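Local coordinates for protein EvdMO1 (Micromonospora carbonacea, PDB 5T39) that probably transfers a methyl group from S-adenosylmethionine to a sugar-containing substrate in everninomicin biosynthesis, through the methyltransferase domain of a fused methyltransferase-oxidase, at residues A[101-107]-A[125-131]; A[62-66]-A[88-93]; A[36-40]-A[84-88]; A[76-82]-A[143-149]. One frame throughout, in Å; residues are numbered along the deposited sequence.

Interaction 1. Residues A[101-107]-A[125-131]; sequences ILGLEGR and NVELRIA. With SAH (S-adenosyl-L-homocysteine), chain B.
Ile101 gives its N-H to Asn125 O and takes Glu127 N on its carbonyl, and the alternation continues through Gly103 and Glu105. Strands 101-105 and 126-130 thus pair in parallel, within the beta-alpha-beta unit that helix 108-121 completes at one border of the Rossmann-like sheet. The Ile101 side chain shares a face with Val126, and both lie on Thr90 of helix 88-94. Leu102 points to the other face. With CG anti to the backbone N (chi1 175°), it sends CD1 over one face of the Arg129 guanidinium, off centre and 3.6 Å from Arg129 NE. That group is held by Glu127, side-on: Arg129 NE reaches Glu127 OE2 at 2.8 Å in the guanidinium plane, while Arg129 NH2 donates to Glu127 OE1. Gly103 leaves room for Leu128, whose CD2 comes 3.8 Å from Gly103 O, and a CB there would be tight against it. Leu104 lies alongside Arg129, pointing the same way, with Leu104 CD2 3.9 Å from Arg129 CB. Glu105 bends at chi2 (51°) and turns its carboxylate from the partner strand to the cofactor product: SAH O2' donates to Glu105 OE1 and O3' to OE2, each at 2.7 Å. An acidic residue closing the second strand and gripping the ribose is a hallmark of class I methyltransferases. A side chain on Gly106 would clash with the adenine. Arg107 N bonds to Glu105 OE1, its guanidinium turns to Arg207 O, and Arg107 CD lies 3.3 Å from SAH O2'.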
# COMPACT_ATOMS: atom_id res chain seq x y z
N ILE A 101 -8.48 10.23 3.79
CA ILE A 101 -7.40 9.38 3.30
C ILE A 101 -6.73 10.07 2.13
O ILE A 101 -7.42 10.56 1.23
CB ILE A 101 -7.93 8.02 2.82
CG1 ILE A 101 -9.05 7.47 3.72
CG2 ILE A 101 -6.75 7.05 2.62
CD1 ILE A 101 -8.62 7.21 5.11
N LEU A 102 -5.40 10.07 2.12
CA LEU A 102 -4.62 10.42 0.94
C LEU A 102 -3.98 9.14 0.45
O LEU A 102 -3.19 8.53 1.18
CB LEU A 102 -3.55 11.46 1.26
CG LEU A 102 -2.61 11.80 0.10
CD1 LEU A 102 -3.34 12.38 -1.11
CD2 LEU A 102 -1.55 12.79 0.56
N GLY A 103 -4.33 8.71 -0.76
CA GLY A 103 -3.74 7.52 -1.37
C GLY A 103 -2.80 7.92 -2.49
O GLY A 103 -3.17 8.69 -3.38
N LEU A 104 -1.58 7.40 -2.43
CA LEU A 104 -0.56 7.66 -3.43
C LEU A 104 -0.37 6.42 -4.29
O LEU A 104 -0.31 5.29 -3.77
CB LEU A 104 0.77 8.02 -2.77
CG LEU A 104 0.72 9.24 -1.84
CD1 LEU A 104 2.10 9.53 -1.32
CD2 LEU A 104 0.12 10.46 -2.53
N GLU A 105 -0.24 6.62 -5.60
CA GLU A 105 -0.10 5.51 -6.52
C GLU A 105 0.87 5.91 -7.62
O GLU A 105 0.77 7.00 -8.19
CB GLU A 105 -1.46 5.11 -7.09
CG GLU A 105 -1.41 4.12 -8.24
CD GLU A 105 -0.58 2.89 -7.97
OE1 GLU A 105 0.08 2.41 -8.93
OE2 GLU A 105 -0.56 2.40 -6.81
N GLY A 106 1.82 5.03 -7.93
CA GLY A 106 2.86 5.34 -8.88
C GLY A 106 2.56 5.10 -10.34
O GLY A 106 3.26 5.66 -11.18
N ARG A 107 1.56 4.28 -10.66
CA ARG A 107 1.24 3.94 -12.04
C ARG A 107 -0.05 4.63 -12.44
O ARG A 107 -1.10 4.43 -11.83
CB ARG A 107 1.13 2.42 -12.20
CG ARG A 107 2.47 1.74 -12.10
CD ARG A 107 2.40 0.22 -12.18
NE ARG A 107 3.76 -0.33 -12.14
CZ ARG A 107 4.60 -0.35 -13.16
NH1 ARG A 107 4.22 0.05 -14.37
NH2 ARG A 107 5.83 -0.79 -12.97
N ASN A 125 -14.22 11.62 1.00
CA ASN A 125 -13.16 11.77 2.00
C ASN A 125 -11.85 11.13 1.56
O ASN A 125 -10.96 10.92 2.39
CB ASN A 125 -13.63 11.23 3.35
CG ASN A 125 -14.09 9.80 3.29
OD1 ASN A 125 -14.52 9.31 2.25
ND2 ASN A 125 -14.01 9.11 4.43
N VAL A 126 -11.71 10.82 0.27
CA VAL A 126 -10.49 10.26 -0.31
C VAL A 126 -9.93 11.25 -1.31
O VAL A 126 -10.67 11.81 -2.13
CB VAL A 126 -10.80 8.92 -1.02
CG1 VAL A 126 -9.61 8.42 -1.80
CG2 VAL A 126 -11.28 7.88 -0.03
N GLU A 127 -8.62 11.45 -1.26
CA GLU A 127 -7.87 12.08 -2.34
C GLU A 127 -6.85 11.08 -2.84
O GLU A 127 -6.18 10.44 -2.02
CB GLU A 127 -7.13 13.34 -1.88
CG GLU A 127 -6.40 14.01 -3.03
CD GLU A 127 -5.58 15.24 -2.69
OE1 GLU A 127 -5.48 15.60 -1.51
OE2 GLU A 127 -5.01 15.83 -3.63
N LEU A 128 -6.73 10.95 -4.15
CA LEU A 128 -5.74 10.10 -4.78
C LEU A 128 -4.79 10.97 -5.58
O LEU A 128 -5.22 11.93 -6.24
CB LEU A 128 -6.42 9.10 -5.71
CG LEU A 128 -7.28 8.04 -5.02
CD1 LEU A 128 -8.28 7.44 -5.97
CD2 LEU A 128 -6.38 6.95 -4.44
N ARG A 129 -3.50 10.63 -5.56
CA ARG A 129 -2.50 11.39 -6.29
C ARG A 129 -1.47 10.45 -6.89
O ARG A 129 -1.09 9.45 -6.26
CB ARG A 129 -1.72 12.34 -5.39
CG ARG A 129 -2.49 13.44 -4.75
CD ARG A 129 -1.55 14.37 -4.02
NE ARG A 129 -2.30 15.19 -3.11
CZ ARG A 129 -1.78 15.82 -2.07
NH1 ARG A 129 -0.47 15.74 -1.81
NH2 ARG A 129 -2.57 16.53 -1.28
N ILE A 130 -1.01 10.79 -8.08
CA ILE A 130 0.16 10.13 -8.64
C ILE A 130 1.37 10.53 -7.81
O ILE A 130 1.52 11.69 -7.40
CB ILE A 130 0.33 10.54 -10.12
CG1 ILE A 130 1.28 9.57 -10.83
CG2 ILE A 130 0.82 11.99 -10.25
CD1 ILE A 130 0.61 8.29 -11.25
N ALA A 131 2.24 9.57 -7.54
CA ALA A 131 3.49 9.84 -6.84
C ALA A 131 4.38 8.62 -6.96
O ALA A 131 3.92 7.48 -6.94
CB ALA A 131 3.24 10.14 -5.36
N SAH B . -1.29 -1.74 -1.47
CA SAH B . -2.04 -2.65 -2.33
CB SAH B . -1.38 -2.86 -3.68
CG SAH B . 0.01 -3.48 -3.60
SD SAH B . 0.71 -3.80 -5.24
C SAH B . -2.19 -4.00 -1.63
O SAH B . -2.90 -4.88 -2.13
OXT SAH B . -1.57 -4.20 -0.59
C5' SAH B . 1.89 -2.43 -5.31
C4' SAH B . 1.26 -1.08 -5.67
O4' SAH B . 2.25 -0.08 -5.41
C3' SAH B . 0.86 -0.97 -7.13
O3' SAH B . -0.32 -0.23 -7.31
C2' SAH B . 2.07 -0.27 -7.73
O2' SAH B . 1.87 0.40 -8.96
C1' SAH B . 2.46 0.66 -6.60
N9 SAH B . 3.86 1.10 -6.61
C8 SAH B . 4.97 0.34 -6.87
N7 SAH B . 6.08 1.09 -6.76
C5 SAH B . 5.67 2.35 -6.44
C6 SAH B . 6.36 3.54 -6.22
N6 SAH B . 7.69 3.65 -6.32
N1 SAH B . 5.65 4.65 -5.90
C2 SAH B . 4.28 4.59 -5.82
N3 SAH B . 3.56 3.46 -6.05
C4 SAH B . 4.29 2.36 -6.34

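Interaction 2. Residues A[62-66]-A[88-93]; sequences PADRA and ADTLAL. With SAH (S-adenosyl-L-homocysteine), chain B.
Arg65 NH1 sits between two anions, 2.7 Å from Asp89 OD2 in a salt bridge and 3.0 Å from SAH OXT in a hydrogen bond. Asp89 OD2 lies in the guanidinium plane and offers its syn lone pair, although the guanidinium and carboxylate planes are 64° apart. The arginine chain runs out with CG anti to the backbone N and then bends at chi3 (-77°), which swings NH1 back across Asp89 and toward the homocysteine carboxylate. Asp89 therefore acts as a second-shell residue: it probably limits how the guanidinium that holds the amino acid end of SAH can turn, and its charge would probably offset that of the arginine. Its other oxygen, OD1, rests against Pro62 CB at 3.6 Å.

Around this polar pair the helices meet through small side chains. Helix 88-94 follows the first strand of the Rossmann-like methyltransferase fold, and helix 62-72 precedes that strand; their segments cross at -55° with axes 8.5 Å apart. Ala92 CB presses 3.5 Å from Pro62 O and also touches Ala66 CB, so the methyl enters the hollow on the proline-alanine side of the partner helix. Pro62 CG covers Ala88 CB at 3.8 Å. Farther along, Leu93 lays CD2 4.1 Å from Ala66 CB.

Beyond these layers, Leu148 of strand 146-150 backs both Asp89 and Leu93, while Tyr70 OH of helix 62-72 bonds to Leu93 O. Thr90, on the side of helix 88-94 turned from helix 62-72, bonds through OG1 to Glu81 OE2 in the first strand.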
# COMPACT_ATOMS: atom_id res chain seq x y z
N PRO A 62 -10.07 -6.24 1.88
CA PRO A 62 -9.93 -4.84 2.33
C PRO A 62 -10.68 -4.52 3.61
O PRO A 62 -10.15 -3.77 4.44
CB PRO A 62 -10.43 -4.02 1.13
CG PRO A 62 -10.25 -4.92 -0.04
CD PRO A 62 -10.45 -6.31 0.45
N ALA A 63 -11.89 -5.04 3.79
CA ALA A 63 -12.63 -4.75 5.01
C ALA A 63 -11.92 -5.31 6.23
O ALA A 63 -11.88 -4.67 7.29
CB ALA A 63 -14.05 -5.31 4.92
N ASP A 64 -11.35 -6.51 6.11
CA ASP A 64 -10.61 -7.09 7.23
C ASP A 64 -9.33 -6.32 7.51
O ASP A 64 -8.95 -6.12 8.67
CB ASP A 64 -10.29 -8.56 6.94
CG ASP A 64 -11.54 -9.44 6.86
OD1 ASP A 64 -12.60 -9.02 7.35
OD2 ASP A 64 -11.44 -10.55 6.29
N ARG A 65 -8.64 -5.86 6.46
CA ARG A 65 -7.44 -5.06 6.67
C ARG A 65 -7.77 -3.74 7.36
O ARG A 65 -7.06 -3.31 8.27
CB ARG A 65 -6.74 -4.81 5.33
CG ARG A 65 -5.52 -3.92 5.43
CD ARG A 65 -4.77 -3.86 4.11
NE ARG A 65 -3.99 -5.08 3.92
CZ ARG A 65 -3.36 -5.38 2.79
NH1 ARG A 65 -3.45 -4.58 1.75
NH2 ARG A 65 -2.64 -6.49 2.72
N ALA A 66 -8.85 -3.08 6.92
CA ALA A 66 -9.24 -1.83 7.55
C ALA A 66 -9.59 -2.05 9.02
O ALA A 66 -9.24 -1.23 9.87
CB ALA A 66 -10.42 -1.22 6.80
N ALA A 88 -8.94 -0.27 -3.45
CA ALA A 88 -9.78 -1.14 -2.62
C ALA A 88 -9.56 -0.88 -1.13
O ALA A 88 -10.53 -0.80 -0.36
CB ALA A 88 -9.52 -2.61 -2.96
N ASP A 89 -8.30 -0.79 -0.69
CA ASP A 89 -8.05 -0.48 0.72
C ASP A 89 -8.45 0.96 1.03
O ASP A 89 -8.95 1.25 2.12
CB ASP A 89 -6.57 -0.67 1.09
CG ASP A 89 -6.15 -2.13 1.16
OD1 ASP A 89 -7.01 -3.01 1.34
OD2 ASP A 89 -4.92 -2.36 1.09
N THR A 90 -8.22 1.87 0.08
CA THR A 90 -8.57 3.28 0.28
C THR A 90 -10.06 3.40 0.58
O THR A 90 -10.47 4.08 1.53
CB THR A 90 -8.26 4.07 -1.00
OG1 THR A 90 -7.19 3.46 -1.75
CG2 THR A 90 -7.94 5.50 -0.66
N LEU A 91 -10.88 2.72 -0.22
CA LEU A 91 -12.32 2.74 -0.02
C LEU A 91 -12.71 2.14 1.33
O LEU A 91 -13.53 2.70 2.06
CB LEU A 91 -12.97 1.97 -1.16
CG LEU A 91 -14.49 1.96 -1.19
CD1 LEU A 91 -15.02 3.36 -1.38
CD2 LEU A 91 -14.95 1.05 -2.30
N ALA A 92 -12.11 1.00 1.68
CA ALA A 92 -12.43 0.36 2.95
C ALA A 92 -12.07 1.26 4.13
O ALA A 92 -12.82 1.33 5.12
CB ALA A 92 -11.73 -0.99 3.05
N LEU A 93 -10.92 1.93 4.07
CA LEU A 93 -10.52 2.84 5.13
C LEU A 93 -11.43 4.05 5.23
O LEU A 93 -11.54 4.65 6.30
CB LEU A 93 -9.11 3.34 4.86
CG LEU A 93 -8.01 2.31 5.02
CD1 LEU A 93 -6.73 2.88 4.44
CD2 LEU A 93 -7.82 1.91 6.48
N SAH B . -1.29 -1.74 -1.47
CA SAH B . -2.04 -2.65 -2.33
CB SAH B . -1.38 -2.86 -3.68
CG SAH B . 0.01 -3.48 -3.60
SD SAH B . 0.71 -3.80 -5.24
C SAH B . -2.19 -4.00 -1.63
O SAH B . -2.90 -4.88 -2.13
OXT SAH B . -1.57 -4.20 -0.59
C5' SAH B . 1.89 -2.43 -5.31
C4' SAH B . 1.26 -1.08 -5.67
O4' SAH B . 2.25 -0.08 -5.41
C3' SAH B . 0.86 -0.97 -7.13
O3' SAH B . -0.32 -0.23 -7.31
C2' SAH B . 2.07 -0.27 -7.73
O2' SAH B . 1.87 0.40 -8.96
C1' SAH B . 2.46 0.66 -6.60
N9 SAH B . 3.86 1.10 -6.61
C8 SAH B . 4.97 0.34 -6.87
N7 SAH B . 6.08 1.09 -6.76
C5 SAH B . 5.67 2.35 -6.44
C6 SAH B . 6.36 3.54 -6.22
N6 SAH B . 7.69 3.65 -6.32
N1 SAH B . 5.65 4.65 -5.90
C2 SAH B . 4.28 4.59 -5.82
N3 SAH B . 3.56 3.46 -6.05
C4 SAH B . 4.29 2.36 -6.34

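Interaction 3. Residues A[36-40]-A[84-88]; sequences PWVNG and ALEGA. With SAH (S-adenosyl-L-homocysteine), chain B.
Glu86 points its carboxylate end-on into the backbone of 37-39 and takes two consecutive N-H groups, one on each oxygen. It belongs to the glycine-rich loop that follows the first strand, the cofactor-binding signature of class I methyltransferases, here folded as a type II' turn from Ala84 to Gly87. Val38 N meets Glu86 OE2 at 2.8 Å on the syn lone pair and almost straight (175°); Asn39 N reaches OE1 at 2.9 Å, also from the syn side but tilted out of the carboxylate plane. The chain is extended beyond CG, which brings the charge to the loop. Trp37 comes to it edge-first, CE3 3.6 Å from Glu86 OE1, with ring and carboxylate planes 66° apart. The indole N-H is used on Ala31 O instead. Arg113 of helix 108-121 forms a salt bridge with OE2, so this buried carboxylate has a countercharge and is likely to stay ionised. An alanine in place of Glu86 would probably leave the two amide N-H groups of Val38 and Asn39, and the Arg113 charge, without their acceptor.

Leu85 points toward the loop, yet its side chain also touches the cofactor product. The Leu85 and Val38 side chains cross obliquely, Leu85 CD2 4.2 Å from Val38 CG1, and Leu85 CB lies 3.4 Å from SAH O3', so one side chain spans from the N-terminal loop to the ribose. Leu85 N bonds to Glu105 OE2, itself a ribose ligand. A water closes the polar end, donating to Glu86 OE1 and to Gly40 O, each at 2.8 Å.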
# COMPACT_ATOMS: atom_id res chain seq x y z
N PRO A 36 -7.01 -3.74 -18.73
CA PRO A 36 -7.21 -4.83 -17.77
C PRO A 36 -7.08 -4.38 -16.31
O PRO A 36 -6.14 -3.66 -15.95
CB PRO A 36 -6.07 -5.80 -18.10
CG PRO A 36 -4.97 -4.90 -18.61
CD PRO A 36 -5.69 -3.82 -19.39
N TRP A 37 -8.01 -4.85 -15.49
CA TRP A 37 -7.95 -4.66 -14.05
C TRP A 37 -7.08 -5.73 -13.40
O TRP A 37 -6.95 -6.85 -13.90
CB TRP A 37 -9.35 -4.74 -13.44
CG TRP A 37 -10.26 -3.60 -13.81
CD1 TRP A 37 -10.81 -3.33 -15.04
CD2 TRP A 37 -10.74 -2.58 -12.93
NE1 TRP A 37 -11.59 -2.20 -14.97
CE2 TRP A 37 -11.57 -1.73 -13.68
CE3 TRP A 37 -10.56 -2.33 -11.57
CZ2 TRP A 37 -12.19 -0.63 -13.12
CZ3 TRP A 37 -11.19 -1.25 -11.01
CH2 TRP A 37 -11.98 -0.40 -11.78
N VAL A 38 -6.53 -5.38 -12.24
CA VAL A 38 -5.76 -6.31 -11.42
C VAL A 38 -6.67 -7.09 -10.49
O VAL A 38 -6.53 -8.30 -10.34
CB VAL A 38 -4.68 -5.55 -10.63
CG1 VAL A 38 -3.95 -6.48 -9.65
CG2 VAL A 38 -3.70 -4.91 -11.57
N ASN A 39 -7.60 -6.41 -9.83
CA ASN A 39 -8.47 -7.10 -8.90
C ASN A 39 -9.92 -7.12 -9.33
O ASN A 39 -10.76 -7.60 -8.58
CB ASN A 39 -8.34 -6.52 -7.50
CG ASN A 39 -6.99 -6.80 -6.88
OD1 ASN A 39 -6.43 -7.89 -7.05
ND2 ASN A 39 -6.46 -5.82 -6.18
N GLY A 40 -10.20 -6.69 -10.54
CA GLY A 40 -11.54 -6.73 -11.08
C GLY A 40 -12.37 -5.60 -10.53
O GLY A 40 -11.93 -4.81 -9.70
N ALA A 84 -1.69 2.65 -3.65
CA ALA A 84 -3.13 2.43 -3.53
C ALA A 84 -3.73 1.52 -4.60
O ALA A 84 -4.87 1.08 -4.43
CB ALA A 84 -3.84 3.78 -3.51
N LEU A 85 -3.00 1.25 -5.69
CA LEU A 85 -3.47 0.33 -6.73
C LEU A 85 -4.81 0.79 -7.31
O LEU A 85 -4.87 1.84 -7.95
CB LEU A 85 -3.43 -1.13 -6.25
CG LEU A 85 -3.77 -2.23 -7.26
CD1 LEU A 85 -3.11 -1.99 -8.60
CD2 LEU A 85 -3.40 -3.59 -6.69
N GLU A 86 -5.89 0.03 -7.08
CA GLU A 86 -7.22 0.32 -7.62
C GLU A 86 -8.17 0.83 -6.54
O GLU A 86 -9.38 0.88 -6.74
CB GLU A 86 -7.77 -0.92 -8.33
CG GLU A 86 -6.92 -1.26 -9.53
CD GLU A 86 -7.17 -2.62 -10.17
OE1 GLU A 86 -7.78 -3.52 -9.57
OE2 GLU A 86 -6.72 -2.78 -11.32
N GLY A 87 -7.61 1.26 -5.42
CA GLY A 87 -8.37 1.93 -4.37
C GLY A 87 -9.15 1.04 -3.44
O GLY A 87 -9.96 1.56 -2.67
N ALA A 88 -8.94 -0.27 -3.45
CA ALA A 88 -9.78 -1.14 -2.62
C ALA A 88 -9.56 -0.88 -1.13
O ALA A 88 -10.53 -0.80 -0.36
CB ALA A 88 -9.52 -2.61 -2.96
N SAH B . -1.29 -1.74 -1.47
CA SAH B . -2.04 -2.65 -2.33
CB SAH B . -1.38 -2.86 -3.68
CG SAH B . 0.01 -3.48 -3.60
SD SAH B . 0.71 -3.80 -5.24
C SAH B . -2.19 -4.00 -1.63
O SAH B . -2.90 -4.88 -2.13
OXT SAH B . -1.57 -4.20 -0.59
C5' SAH B . 1.89 -2.43 -5.31
C4' SAH B . 1.26 -1.08 -5.67
O4' SAH B . 2.25 -0.08 -5.41
C3' SAH B . 0.86 -0.97 -7.13
O3' SAH B . -0.32 -0.23 -7.31
C2' SAH B . 2.07 -0.27 -7.73
O2' SAH B . 1.87 0.40 -8.96
C1' SAH B . 2.46 0.66 -6.60
N9 SAH B . 3.86 1.10 -6.61
C8 SAH B . 4.97 0.34 -6.87
N7 SAH B . 6.08 1.09 -6.76
C5 SAH B . 5.67 2.35 -6.44
C6 SAH B . 6.36 3.54 -6.22
N6 SAH B . 7.69 3.65 -6.32
N1 SAH B . 5.65 4.65 -5.90
C2 SAH B . 4.28 4.59 -5.82
N3 SAH B . 3.56 3.46 -6.05
C4 SAH B . 4.29 2.36 -6.34
O HOH W 1 -10.12 -3.46 -8.09

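Interaction 4. Residues A[76-82]-A[143-149]; sequences ATRILEL and RFDAVLC
Phe144 lays its ring flat against Leu80, and the bump that fills the ring face is Leu80 CB, 3.6 Å from the centroid and only 11° off the normal, a CH-pi contact over the middle. With CG anti to the carbonyl carbon (chi1 -60°), the ring folds back across the backbone of the facing segment, so that its CD1 comes 3.4 Å from Ile79 C. Leu102 of the neighbouring strand and Val169 of helix 159-169 close round the same two side chains. A serine in place of Phe144 would probably open a gap over Leu80 and beside Val169, leaving the Leu80 methylene without its aromatic cover.

Next along this face, Val147 CG1 touches both Leu80 O and Leu82 CD1, 3.8 Å from the latter. On the opposite face Leu148 and Glu81 lie side by side, Leu148 CD2 4.1 Å from Glu81 CG. Phe69 of helix 62-72 packs on Leu148 and Ile79.

At the start of the pair, Asp145 OD2 is gripped by two backbone amides, Thr77 N at 2.8 Å from above the carboxylate plane and Arg78 N at 3.0 Å from the anti side. Asp145 CB meets Ala76 CB there, and Asp145 N returns a bond to Arg78 O. Farther on, Leu80 O accepts from Leu148 N, and Leu82 N donates to Leu148 O. These parallel strands, 78-82 and 146-150, are neighbours at the middle of the 3-2-1-4-5-7-6 sheet, the strand order of class I methyltransferases.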
# COMPACT_ATOMS: atom_id res chain seq x y z
N ALA A 76 -7.39 7.37 14.52
CA ALA A 76 -6.91 7.96 13.27
C ALA A 76 -8.02 8.68 12.52
O ALA A 76 -9.09 8.11 12.24
CB ALA A 76 -6.32 6.88 12.37
N THR A 77 -7.75 9.93 12.16
CA THR A 77 -8.66 10.71 11.33
C THR A 77 -8.03 11.18 10.03
O THR A 77 -8.75 11.68 9.16
CB THR A 77 -9.17 11.96 12.08
OG1 THR A 77 -8.08 12.83 12.38
CG2 THR A 77 -9.93 11.58 13.35
N ARG A 78 -6.72 11.07 9.87
CA ARG A 78 -6.03 11.46 8.64
C ARG A 78 -5.01 10.37 8.35
O ARG A 78 -4.08 10.20 9.15
CB ARG A 78 -5.36 12.81 8.88
CG ARG A 78 -4.56 13.40 7.74
CD ARG A 78 -5.42 13.91 6.63
NE ARG A 78 -4.63 14.36 5.49
CZ ARG A 78 -5.09 14.40 4.25
NH1 ARG A 78 -6.33 14.01 4.01
NH2 ARG A 78 -4.32 14.80 3.25
N ILE A 79 -5.17 9.65 7.24
CA ILE A 79 -4.38 8.47 6.92
C ILE A 79 -3.69 8.67 5.58
O ILE A 79 -4.29 9.19 4.64
CB ILE A 79 -5.30 7.23 6.85
CG1 ILE A 79 -5.98 6.96 8.20
CG2 ILE A 79 -4.52 5.98 6.42
CD1 ILE A 79 -7.06 5.91 8.12
N LEU A 80 -2.46 8.18 5.48
CA LEU A 80 -1.71 8.13 4.23
C LEU A 80 -1.61 6.68 3.81
O LEU A 80 -1.11 5.85 4.59
CB LEU A 80 -0.31 8.72 4.43
CG LEU A 80 0.62 8.67 3.22
CD1 LEU A 80 0.06 9.50 2.07
CD2 LEU A 80 2.00 9.17 3.62
N GLU A 81 -2.04 6.36 2.59
CA GLU A 81 -1.91 5.02 2.04
C GLU A 81 -0.92 5.06 0.89
O GLU A 81 -1.04 5.87 -0.03
CB GLU A 81 -3.26 4.49 1.55
CG GLU A 81 -3.12 3.15 0.86
CD GLU A 81 -4.34 2.74 0.11
OE1 GLU A 81 -4.37 1.57 -0.34
OE2 GLU A 81 -5.24 3.58 -0.06
N LEU A 82 0.07 4.17 0.93
CA LEU A 82 1.11 4.11 -0.08
C LEU A 82 0.89 2.93 -1.02
O LEU A 82 0.79 1.79 -0.58
CB LEU A 82 2.48 3.99 0.60
CG LEU A 82 2.79 5.10 1.60
CD1 LEU A 82 4.15 4.87 2.22
CD2 LEU A 82 2.72 6.47 0.96
N ARG A 143 0.92 16.00 8.11
CA ARG A 143 0.99 15.01 9.17
C ARG A 143 -0.18 14.05 9.06
O ARG A 143 -1.30 14.45 8.72
CB ARG A 143 0.95 15.69 10.54
CG ARG A 143 1.17 14.74 11.72
CD ARG A 143 1.35 15.52 13.02
NE ARG A 143 1.72 14.65 14.13
CZ ARG A 143 0.86 14.00 14.90
NH1 ARG A 143 -0.44 14.12 14.71
NH2 ARG A 143 1.30 13.22 15.87
N PHE A 144 0.07 12.79 9.41
CA PHE A 144 -0.94 11.75 9.39
C PHE A 144 -0.92 11.01 10.72
O PHE A 144 0.13 10.83 11.34
CB PHE A 144 -0.68 10.76 8.25
CG PHE A 144 -0.69 11.42 6.91
CD1 PHE A 144 -1.86 11.52 6.19
CD2 PHE A 144 0.45 12.02 6.40
CE1 PHE A 144 -1.89 12.18 4.96
CE2 PHE A 144 0.43 12.67 5.20
CZ PHE A 144 -0.74 12.75 4.48
N ASP A 145 -2.08 10.53 11.12
CA ASP A 145 -2.15 9.70 12.31
C ASP A 145 -1.47 8.36 12.09
O ASP A 145 -0.92 7.77 13.04
CB ASP A 145 -3.60 9.51 12.70
CG ASP A 145 -4.27 10.81 13.07
OD1 ASP A 145 -3.77 11.47 13.99
OD2 ASP A 145 -5.28 11.18 12.46
N ALA A 146 -1.52 7.83 10.88
CA ALA A 146 -0.90 6.56 10.58
C ALA A 146 -0.77 6.42 9.08
O ALA A 146 -1.48 7.07 8.30
CB ALA A 146 -1.70 5.39 11.17
N VAL A 147 0.16 5.56 8.69
CA VAL A 147 0.48 5.25 7.30
C VAL A 147 0.18 3.78 7.06
O VAL A 147 0.61 2.92 7.83
CB VAL A 147 1.97 5.52 7.01
CG1 VAL A 147 2.35 5.12 5.60
CG2 VAL A 147 2.31 6.97 7.28
N LEU A 148 -0.55 3.49 5.98
CA LEU A 148 -0.73 2.13 5.51
C LEU A 148 0.29 1.88 4.42
O LEU A 148 0.34 2.63 3.43
CB LEU A 148 -2.15 1.90 4.98
CG LEU A 148 -2.41 0.52 4.36
CD1 LEU A 148 -2.16 -0.59 5.36
CD2 LEU A 148 -3.83 0.43 3.82
N CYS A 149 1.13 0.85 4.60
CA CYS A 149 2.17 0.49 3.64
C CYS A 149 2.11 -1.01 3.43
O CYS A 149 2.82 -1.78 4.10
CB CYS A 149 3.53 0.95 4.14
SG CYS A 149 4.87 0.61 3.00
O HOH W 2 -0.54 0.38 1.39

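Strand 78-82 stands at the middle of the arrangement: interaction 4 pairs it with 146-150 on one side, and on its other side comes strand 100-105, which interaction 1 joins to 126-130. The centres of interactions 1 and 4 lie about 12 Å apart. Interaction 2 lies on one face of that sheet, helix 88-94 packing on strands of both, and shares Ala88 with interaction 3, which brings in the N-terminal loop. Along the chain, interactions 2 and 3 cross each other and both close before interaction 1 opens; interaction 4 spans interaction 1. Interactions 1, 2 and 3 meet SAH, consistent with a pocket built largely from loops that follow adjacent strands.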